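Long-range contact in transcobalamin-1 (Homo sapiens, PDB 4KKI), which carries vitamin B12, holding it with femtomolar affinity and shielding it from stomach acid: residues Ala189-Leu193 / Gln249-Ser254. Sequence-based numbering, arbitrary orientation.
Sequences AMAVL and QALFVS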
ATOM      1  N   ALA A 189       4.595   1.744   8.510  1.00 32.46           N
ATOM      2  CA  ALA A 189       4.076   0.443   8.911  1.00 34.48           C
ATOM      3  C   ALA A 189       4.802  -0.685   8.192  1.00 36.30           C
ATOM      4  O   ALA A 189       5.207  -1.669   8.814  1.00 34.15           O
ATOM      5  CB  ALA A 189       2.574   0.359   8.656  1.00 32.34           C
ATOM      6  N   MET A 190       4.971  -0.542   6.880  1.00 29.04           N
ATOM      7  CA  MET A 190       5.652  -1.570   6.103  1.00 36.52           C
ATOM      8  C   MET A 190       7.122  -1.664   6.507  1.00 35.52           C
ATOM      9  O   MET A 190       7.700  -2.753   6.526  1.00 39.27           O
ATOM     10  CB  MET A 190       5.514  -1.316   4.599  1.00 32.32           C
ATOM     11  CG  MET A 190       5.879  -2.529   3.739  1.00 34.17           C
ATOM     12  SD  MET A 190       4.849  -3.976   4.087  1.00 38.78           S
ATOM     13  CE  MET A 190       3.238  -3.378   3.578  1.00 30.97           C
ATOM     14  N   ALA A 191       7.717  -0.522   6.844  1.00 34.78           N
ATOM     15  CA  ALA A 191       9.096  -0.494   7.325  1.00 39.27           C
ATOM     16  C   ALA A 191       9.218  -1.258   8.639  1.00 41.04           C
ATOM     17  O   ALA A 191      10.149  -2.039   8.827  1.00 39.21           O
ATOM     18  CB  ALA A 191       9.575   0.941   7.494  1.00 39.22           C
ATOM     19  N   VAL A 192       8.267  -1.034   9.541  1.00 36.85           N
ATOM     20  CA  VAL A 192       8.229  -1.755  10.808  1.00 37.61           C
ATOM     21  C   VAL A 192       8.144  -3.264  10.595  1.00 34.05           C
ATOM     22  O   VAL A 192       8.834  -4.030  11.268  1.00 37.93           O
ATOM     23  CB  VAL A 192       7.054  -1.285  11.689  1.00 38.58           C
ATOM     24  CG1 VAL A 192       6.794  -2.273  12.816  1.00 36.18           C
ATOM     25  CG2 VAL A 192       7.338   0.103  12.244  1.00 29.06           C
ATOM     26  N   LEU A 193       7.310  -3.687   9.651  1.00 29.54           N
ATOM     27  CA  LEU A 193       7.164  -5.112   9.358  1.00 34.12           C
ATOM     28  C   LEU A 193       8.469  -5.678   8.814  1.00 42.83           C
ATOM     29  O   LEU A 193       8.868  -6.791   9.159  1.00 39.35           O
ATOM     30  CB  LEU A 193       6.029  -5.349   8.358  1.00 31.69           C
ATOM     31  CG  LEU A 193       4.609  -5.077   8.859  1.00 39.57           C
ATOM     32  CD1 LEU A 193       3.620  -5.141   7.711  1.00 41.12           C
ATOM     33  CD2 LEU A 193       4.229  -6.068   9.948  1.00 33.83           C
ATOM     34  N   GLN A 249      -1.074  -4.199  11.544  1.00 35.08           N
ATOM     35  CA  GLN A 249      -0.067  -5.248  11.395  1.00 37.12           C
ATOM     36  C   GLN A 249       1.230  -4.850  12.082  1.00 37.43           C
ATOM     37  O   GLN A 249       1.807  -5.629  12.844  1.00 39.66           O
ATOM     38  CB  GLN A 249       0.228  -5.533   9.921  1.00 32.78           C
ATOM     39  CG  GLN A 249      -0.884  -6.223   9.160  1.00 38.39           C
ATOM     40  CD  GLN A 249      -0.421  -6.710   7.800  1.00 40.99           C
ATOM     41  OE1 GLN A 249       0.694  -7.213   7.657  1.00 31.73           O
ATOM     42  NE2 GLN A 249      -1.271  -6.552   6.792  1.00 32.54           N
ATOM     43  N   ALA A 250       1.685  -3.633  11.800  1.00 34.19           N
ATOM     44  CA  ALA A 250       2.917  -3.114  12.384  1.00 38.02           C
ATOM     45  C   ALA A 250       2.845  -3.087  13.910  1.00 43.41           C
ATOM     46  O   ALA A 250       3.805  -3.446  14.588  1.00 38.93           O
ATOM     47  CB  ALA A 250       3.219  -1.730  11.837  1.00 37.43           C
ATOM     48  N   LEU A 251       1.701  -2.667  14.444  1.00 37.45           N
ATOM     49  CA  LEU A 251       1.513  -2.613  15.890  1.00 34.89           C
ATOM     50  C   LEU A 251       1.338  -4.007  16.493  1.00 45.89           C
ATOM     51  O   LEU A 251       1.696  -4.236  17.650  1.00 41.58           O
ATOM     52  CB  LEU A 251       0.323  -1.717  16.254  1.00 33.83           C
ATOM     53  CG  LEU A 251       0.454  -0.231  15.902  1.00 44.80           C
ATOM     54  CD1 LEU A 251      -0.790   0.531  16.326  1.00 48.45           C
ATOM     55  CD2 LEU A 251       1.698   0.378  16.539  1.00 43.06           C
ATOM     56  N   PHE A 252       0.785  -4.929  15.707  1.00 39.53           N
ATOM     57  CA  PHE A 252       0.639  -6.323  16.128  1.00 41.18           C
ATOM     58  C   PHE A 252       1.982  -6.935  16.512  1.00 41.30           C
ATOM     59  O   PHE A 252       2.084  -7.655  17.503  1.00 39.74           O
ATOM     60  CB  PHE A 252       0.019  -7.175  15.012  1.00 38.40           C
ATOM     61  CG  PHE A 252      -1.475  -7.051  14.898  1.00 32.81           C
ATOM     62  CD1 PHE A 252      -2.190  -6.235  15.760  1.00 29.71           C
ATOM     63  CD2 PHE A 252      -2.164  -7.765  13.932  1.00 31.85           C
ATOM     64  CE1 PHE A 252      -3.564  -6.128  15.653  1.00 36.03           C
ATOM     65  CE2 PHE A 252      -3.538  -7.667  13.822  1.00 38.40           C
ATOM     66  CZ  PHE A 252      -4.240  -6.845  14.684  1.00 35.14           C
ATOM     67  N   VAL A 253       3.011  -6.643  15.720  1.00 38.69           N
ATOM     68  CA  VAL A 253       4.308  -7.283  15.894  1.00 39.98           C
ATOM     69  C   VAL A 253       5.291  -6.438  16.701  1.00 45.87           C
ATOM     70  O   VAL A 253       6.439  -6.836  16.899  1.00 35.51           O
ATOM     71  CB  VAL A 253       4.949  -7.626  14.532  1.00 38.80           C
ATOM     72  CG1 VAL A 253       3.981  -8.441  13.684  1.00 36.87           C
ATOM     73  CG2 VAL A 253       5.368  -6.358  13.802  1.00 31.83           C
ATOM     74  N   SER A 254       4.841  -5.277  17.169  1.00 38.04           N
ATOM     75  CA  SER A 254       5.731  -4.360  17.878  1.00 45.54           C
ATOM     76  C   SER A 254       5.188  -3.918  19.240  1.00 47.02           C
ATOM     77  O   SER A 254       5.272  -2.743  19.601  1.00 46.21           O
ATOM     78  CB  SER A 254       6.060  -3.147  16.999  1.00 44.20           C
ATOM     79  OG  SER A 254       4.888  -2.457  16.605  1.00 57.20           O
TER
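L193 and V192 of helix 185-203 close around A250 of helix 244-252, a worked example of how a small residue lets two helices of an alpha6-alpha6 barrel come close. The backbones approach to 5.1 Å between the CA atoms of A189 and A250, and the methyl of A250 enters the gap between the helices, where A189 CB lies 3.9 Å from A250 CB. One turn further on, V192 CG1 packs 3.7 Å from A250 CB. With CG1 anti to the backbone N (chi1 165°), this branch of the valine reaches the neighbouring helix.

L193 flanks the same alanine and divides its two methyls. CD2 lies over the Q249 backbone and meets V253 CG2 at 4.0 Å; CD1 sits 3.6 Å from Q249 OE1, the leucine and glutamine side chains crossing at roughly a right angle. That oxygen accepts a hydrogen bond from the F299 backbone N, which holds the amide in place beside the leucine. An alanine in place of L193 would probably cost V253 CG2 its closer methyl partner, strip Q249 CB of the leucine methyls lying against it and open a gap between the helices.

No hydrogen bond crosses between the two segments; they meet by apolar packing. L224 of helix 213-229 also touches V192, and the cobalamin-binding residues D186 and Q289 lie near A189 and Q249 respectively. The carbonyl of A250 takes part in the packing too, with V192 CG1 resting 3.7 Å from A250 O.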